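Local coordinates for phosphoribosylformylglycinamidine synthase 2 (Thermus thermophilus, PDB 3VIU), which belongs to the PurM-like family of AIR synthase-related proteins, joins two such N- and C-terminal domain pairs in one chain, and binds adenosine-5'-diphosphate and magnesium, at residues Ala53-Pro65 with Leu508-Ser521. Residues are numbered along the deposited sequence; the frame is centred on the assembly and turned at random.
Sequences ALPKEGEAVLQGP and LKEASEALGVPVVS. With ADP (adenosine-5'-diphosphate), chain B.
L54 and P55 pack against L508, S512 and V519 where the 53-65 segment, a loop leading into edge strand 61-63 of one PurM-like N-terminal sheet, meets the end of helix 495-515 and the start of strand 519-525, the α-β connection into an outermost strand of the second PurM-like N-terminal domain. L54 reaches across this connection: with CG anti to the carbonyl carbon (chi1 -64°), its CD2 branch comes within 3.7 Å of L508 CB on the helix, while its CB lies 3.5 Å from V519 CG2 on the strand. The ring of P55 sits over the helix, its CD 4.1 Å from K509 CA. S512 OG lies over the face of the same ring, 4.0 Å from P55 CB.

One backbone bond crosses the contact, V519 N to P55 O (3.2 Å), nearly straight at 161° at the hydrogen. A water donates to both K56 O and V519 O, bridging the two segments. The bond from CA to CB of P518 points toward the loop, bringing CB to 3.3 Å from E57 O, with CG close to the same oxygen. V61 and P518 run antiparallel alongside one another, CG2 of V61 and CG of P518 meeting at 3.9 Å. Beyond them, P65 lays CD and CG against the V520 carbonyl. The strand then enters the nucleotide pocket, where S521 OG hydrogen-bonds F82 O and T484 OG1, and S521 CB lies 3.4 Å from O2' of adenosine-5'-diphosphate.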
loop_
_atom_site.group_PDB
_atom_site.type_symbol
_atom_site.label_atom_id
_atom_site.label_comp_id
_atom_site.label_asym_id
_atom_site.label_seq_id
_atom_site.Cartn_x
_atom_site.Cartn_y
_atom_site.Cartn_z
ATOM N N ALA A 53 18.788 3.789 3.990
ATOM C CA ALA A 53 18.724 3.486 5.415
ATOM C C ALA A 53 17.754 2.382 5.830
ATOM O O ALA A 53 17.912 1.802 6.904
ATOM C CB ALA A 53 18.404 4.760 6.193
ATOM N N LEU A 54 16.756 2.089 5.000
ATOM C CA LEU A 54 15.776 1.056 5.337
ATOM C C LEU A 54 16.338 -0.366 5.309
ATOM O O LEU A 54 16.852 -0.816 4.292
ATOM C CB LEU A 54 14.570 1.151 4.397
ATOM C CG LEU A 54 13.746 2.446 4.490
ATOM C CD1 LEU A 54 12.672 2.456 3.419
ATOM C CD2 LEU A 54 13.116 2.567 5.874
ATOM N N PRO A 55 16.253 -1.088 6.440
ATOM C CA PRO A 55 16.743 -2.470 6.578
ATOM C C PRO A 55 16.060 -3.411 5.570
ATOM O O PRO A 55 14.845 -3.373 5.434
ATOM C CB PRO A 55 16.375 -2.816 8.016
ATOM C CG PRO A 55 16.443 -1.503 8.703
ATOM C CD PRO A 55 15.761 -0.584 7.733
ATOM N N LYS A 56 16.836 -4.262 4.892
ATOM C CA LYS A 56 16.279 -5.174 3.887
ATOM C C LYS A 56 16.384 -6.670 4.202
ATOM O O LYS A 56 15.687 -7.474 3.591
ATOM C CB LYS A 56 16.950 -4.946 2.527
ATOM C CG LYS A 56 17.586 -3.579 2.325
ATOM C CD LYS A 56 16.662 -2.581 1.635
ATOM C CE LYS A 56 17.410 -1.270 1.332
ATOM N NZ LYS A 56 16.570 -0.228 0.651
ATOM N N GLU A 57 17.258 -7.044 5.131
ATOM C CA GLU A 57 17.448 -8.454 5.475
ATOM C C GLU A 57 16.292 -9.064 6.261
ATOM O O GLU A 57 15.708 -8.422 7.133
ATOM C CB GLU A 57 18.752 -8.634 6.265
ATOM C CG GLU A 57 20.007 -8.115 5.549
ATOM C CD GLU A 57 21.282 -8.274 6.383
ATOM O OE1 GLU A 57 21.290 -7.812 7.549
ATOM O OE2 GLU A 57 22.276 -8.854 5.874
ATOM N N GLY A 58 15.976 -10.318 5.945
ATOM C CA GLY A 58 14.895 -11.028 6.612
ATOM C C GLY A 58 14.846 -12.482 6.179
ATOM O O GLY A 58 15.105 -12.788 5.018
ATOM N N GLU A 59 14.507 -13.374 7.105
ATOM C CA GLU A 59 14.448 -14.810 6.827
ATOM C C GLU A 59 13.575 -15.183 5.630
ATOM O O GLU A 59 13.947 -16.038 4.826
ATOM C CB GLU A 59 13.932 -15.574 8.054
ATOM C CG GLU A 59 14.659 -15.277 9.363
ATOM C CD GLU A 59 16.125 -15.704 9.356
ATOM O OE1 GLU A 59 16.397 -16.910 9.139
ATOM O OE2 GLU A 59 17.000 -14.833 9.577
ATOM N N ALA A 60 12.420 -14.544 5.509
ATOM C CA ALA A 60 11.493 -14.854 4.427
ATOM C C ALA A 60 11.674 -14.095 3.121
ATOM O O ALA A 60 10.915 -14.315 2.180
ATOM C CB ALA A 60 10.065 -14.672 4.917
ATOM N N VAL A 61 12.661 -13.210 3.041
ATOM C CA VAL A 61 12.855 -12.438 1.812
ATOM C C VAL A 61 13.465 -13.248 0.677
ATOM O O VAL A 61 14.501 -13.884 0.844
ATOM C CB VAL A 61 13.749 -11.197 2.055
ATOM C CG1 VAL A 61 13.951 -10.447 0.750
ATOM C CG2 VAL A 61 13.111 -10.279 3.090
ATOM N N LEU A 62 12.816 -13.225 -0.483
ATOM C CA LEU A 62 13.321 -13.943 -1.655
ATOM C C LEU A 62 13.750 -12.914 -2.686
ATOM O O LEU A 62 14.633 -13.171 -3.504
ATOM C CB LEU A 62 12.244 -14.846 -2.269
ATOM C CG LEU A 62 11.674 -15.994 -1.435
ATOM C CD1 LEU A 62 10.655 -16.753 -2.262
ATOM C CD2 LEU A 62 12.788 -16.920 -0.980
ATOM N N GLN A 63 13.110 -11.746 -2.624
ATOM C CA GLN A 63 13.379 -10.640 -3.537
ATOM C C GLN A 63 13.022 -9.312 -2.878
ATOM O O GLN A 63 11.877 -9.105 -2.475
ATOM C CB GLN A 63 12.549 -10.807 -4.808
ATOM C CG GLN A 63 12.958 -9.885 -5.933
ATOM C CD GLN A 63 14.448 -9.941 -6.181
ATOM O OE1 GLN A 63 15.220 -9.209 -5.556
ATOM N NE2 GLN A 63 14.866 -10.831 -7.078
ATOM N N GLY A 64 14.002 -8.419 -2.770
ATOM C CA GLY A 64 13.770 -7.120 -2.163
ATOM C C GLY A 64 13.702 -6.002 -3.193
ATOM O O GLY A 64 13.453 -6.266 -4.372
ATOM N N PRO A 65 13.914 -4.738 -2.786
ATOM C CA PRO A 65 13.861 -3.620 -3.730
ATOM C C PRO A 65 14.820 -3.835 -4.898
ATOM O O PRO A 65 15.939 -4.315 -4.713
ATOM C CB PRO A 65 14.259 -2.421 -2.869
ATOM C CG PRO A 65 13.764 -2.805 -1.514
ATOM C CD PRO A 65 14.185 -4.253 -1.422
ATOM N N LEU A 508 10.207 4.747 9.595
ATOM C CA LEU A 508 10.098 3.372 9.113
ATOM C C LEU A 508 11.306 2.535 9.541
ATOM O O LEU A 508 11.164 1.417 10.039
ATOM C CB LEU A 508 9.979 3.374 7.590
ATOM C CG LEU A 508 8.581 3.304 6.951
ATOM C CD1 LEU A 508 7.511 3.819 7.898
ATOM C CD2 LEU A 508 8.591 4.091 5.653
ATOM N N LYS A 509 12.494 3.091 9.346
ATOM C CA LYS A 509 13.727 2.419 9.708
ATOM C C LYS A 509 13.663 1.957 11.158
ATOM O O LYS A 509 13.893 0.784 11.473
ATOM C CB LYS A 509 14.901 3.382 9.529
ATOM C CG LYS A 509 16.221 2.894 10.100
ATOM C CD LYS A 509 17.216 4.040 10.190
ATOM C CE LYS A 509 18.583 3.566 10.681
ATOM N NZ LYS A 509 18.539 2.845 11.992
ATOM N N GLU A 510 13.330 2.895 12.035
ATOM C CA GLU A 510 13.255 2.620 13.458
ATOM C C GLU A 510 12.227 1.555 13.822
ATOM O O GLU A 510 12.507 0.685 14.641
ATOM C CB GLU A 510 12.978 3.918 14.207
ATOM C CG GLU A 510 13.024 3.795 15.710
ATOM C CD GLU A 510 13.153 5.149 16.383
ATOM O OE1 GLU A 510 13.022 5.209 17.626
ATOM O OE2 GLU A 510 13.393 6.154 15.667
ATOM N N ALA A 511 11.045 1.614 13.213
ATOM C CA ALA A 511 10.007 0.628 13.494
ATOM C C ALA A 511 10.414 -0.715 12.897
ATOM O O ALA A 511 10.212 -1.769 13.496
ATOM C CB ALA A 511 8.676 1.077 12.906
ATOM N N SER A 512 10.994 -0.661 11.707
ATOM C CA SER A 512 11.432 -1.857 11.010
ATOM C C SER A 512 12.491 -2.617 11.795
ATOM O O SER A 512 12.420 -3.840 11.927
ATOM C CB SER A 512 11.986 -1.479 9.638
ATOM O OG SER A 512 12.496 -2.614 8.971
ATOM N N GLU A 513 13.477 -1.887 12.312
ATOM C CA GLU A 513 14.556 -2.504 13.063
ATOM C C GLU A 513 14.052 -3.125 14.359
ATOM O O GLU A 513 14.411 -4.251 14.706
ATOM C CB GLU A 513 15.636 -1.468 13.363
ATOM C CG GLU A 513 16.891 -2.047 13.985
ATOM C CD GLU A 513 17.981 -1.001 14.193
ATOM O OE1 GLU A 513 19.059 -1.357 14.733
ATOM O OE2 GLU A 513 17.761 0.174 13.816
ATOM N N ALA A 514 13.196 -2.400 15.065
ATOM C CA ALA A 514 12.674 -2.900 16.326
ATOM C C ALA A 514 11.794 -4.137 16.185
ATOM O O ALA A 514 11.921 -5.076 16.970
ATOM C CB ALA A 514 11.918 -1.805 17.038
ATOM N N LEU A 515 10.907 -4.143 15.191
ATOM C CA LEU A 515 10.001 -5.272 14.980
ATOM C C LEU A 515 10.602 -6.403 14.150
ATOM O O LEU A 515 10.014 -7.478 14.037
ATOM C CB LEU A 515 8.713 -4.801 14.306
ATOM C CG LEU A 515 7.868 -3.772 15.048
ATOM C CD1 LEU A 515 6.721 -3.321 14.152
ATOM C CD2 LEU A 515 7.346 -4.375 16.344
ATOM N N GLY A 516 11.771 -6.172 13.568
ATOM C CA GLY A 516 12.382 -7.207 12.758
ATOM C C GLY A 516 11.534 -7.537 11.544
ATOM O O GLY A 516 11.254 -8.702 11.268
ATOM N N VAL A 517 11.108 -6.500 10.833
ATOM C CA VAL A 517 10.309 -6.651 9.621
ATOM C C VAL A 517 10.956 -5.745 8.576
ATOM O O VAL A 517 10.945 -4.527 8.720
ATOM C CB VAL A 517 8.852 -6.190 9.841
ATOM C CG1 VAL A 517 8.054 -6.373 8.564
ATOM C CG2 VAL A 517 8.223 -6.971 10.983
ATOM N N PRO A 518 11.531 -6.330 7.515
ATOM C CA PRO A 518 12.199 -5.580 6.441
ATOM C C PRO A 518 11.341 -5.122 5.257
ATOM O O PRO A 518 10.277 -5.688 5.003
ATOM C CB PRO A 518 13.281 -6.550 5.993
ATOM C CG PRO A 518 12.540 -7.869 6.056
ATOM C CD PRO A 518 11.789 -7.777 7.382
ATOM N N VAL A 519 11.818 -4.093 4.546
ATOM C CA VAL A 519 11.150 -3.577 3.342
ATOM C C VAL A 519 11.466 -4.545 2.225
ATOM O O VAL A 519 12.552 -5.110 2.171
ATOM C CB VAL A 519 11.722 -2.247 2.802
ATOM C CG1 VAL A 519 10.646 -1.183 2.800
ATOM C CG2 VAL A 519 12.964 -1.846 3.555
ATOM N N VAL A 520 10.544 -4.688 1.295
ATOM C CA VAL A 520 10.770 -5.594 0.197
ATOM C C VAL A 520 10.449 -4.874 -1.113
ATOM O O VAL A 520 10.865 -5.293 -2.195
ATOM C CB VAL A 520 9.911 -6.856 0.406
ATOM C CG1 VAL A 520 8.491 -6.622 -0.060
ATOM C CG2 VAL A 520 10.563 -8.027 -0.256
ATOM N N SER A 521 9.723 -3.766 -0.995
ATOM C CA SER A 521 9.343 -2.957 -2.145
ATOM C C SER A 521 8.596 -1.734 -1.657
ATOM O O SER A 521 8.342 -1.582 -0.455
ATOM C CB SER A 521 8.444 -3.745 -3.100
ATOM O OG SER A 521 7.179 -3.998 -2.518
HETATM P PB ADP B . 7.215 0.863 -11.410
HETATM O O1B ADP B . 7.443 2.148 -12.127
HETATM O O2B ADP B . 5.845 0.960 -10.570
HETATM O O3B ADP B . 7.122 -0.378 -12.548
HETATM P PA ADP B . 9.230 1.904 -9.894
HETATM O O1A ADP B . 10.312 2.234 -10.862
HETATM O O2A ADP B . 8.204 3.156 -9.811
HETATM O O3A ADP B . 8.452 0.543 -10.383
HETATM O "O5'" ADP B . 9.813 1.650 -8.389
HETATM C "C5'" ADP B . 11.254 1.671 -8.419
HETATM C "C4'" ADP B . 11.898 0.516 -7.598
HETATM O "O4'" ADP B . 12.352 0.992 -6.290
HETATM C "C3'" ADP B . 10.943 -0.669 -7.300
HETATM O "O3'" ADP B . 11.691 -1.892 -7.267
HETATM C "C2'" ADP B . 10.345 -0.304 -5.942
HETATM O "O2'" ADP B . 9.873 -1.451 -5.230
HETATM C "C1'" ADP B . 11.499 0.416 -5.239
HETATM N N9 ADP B . 11.012 1.462 -4.330
HETATM C C8 ADP B . 10.537 2.693 -4.688
HETATM N N7 ADP B . 10.192 3.374 -3.633
HETATM C C5 ADP B . 10.418 2.631 -2.529
HETATM C C6 ADP B . 10.245 2.827 -1.134
HETATM N N6 ADP B . 9.733 4.017 -0.651
HETATM N N1 ADP B . 10.591 1.830 -0.291
HETATM C C2 ADP B . 11.090 0.667 -0.740
HETATM N N3 ADP B . 11.267 0.444 -2.044
HETATM C C4 ADP B . 10.950 1.384 -2.960
HETATM O O HOH W 1 14.334 -7.035 1.065
#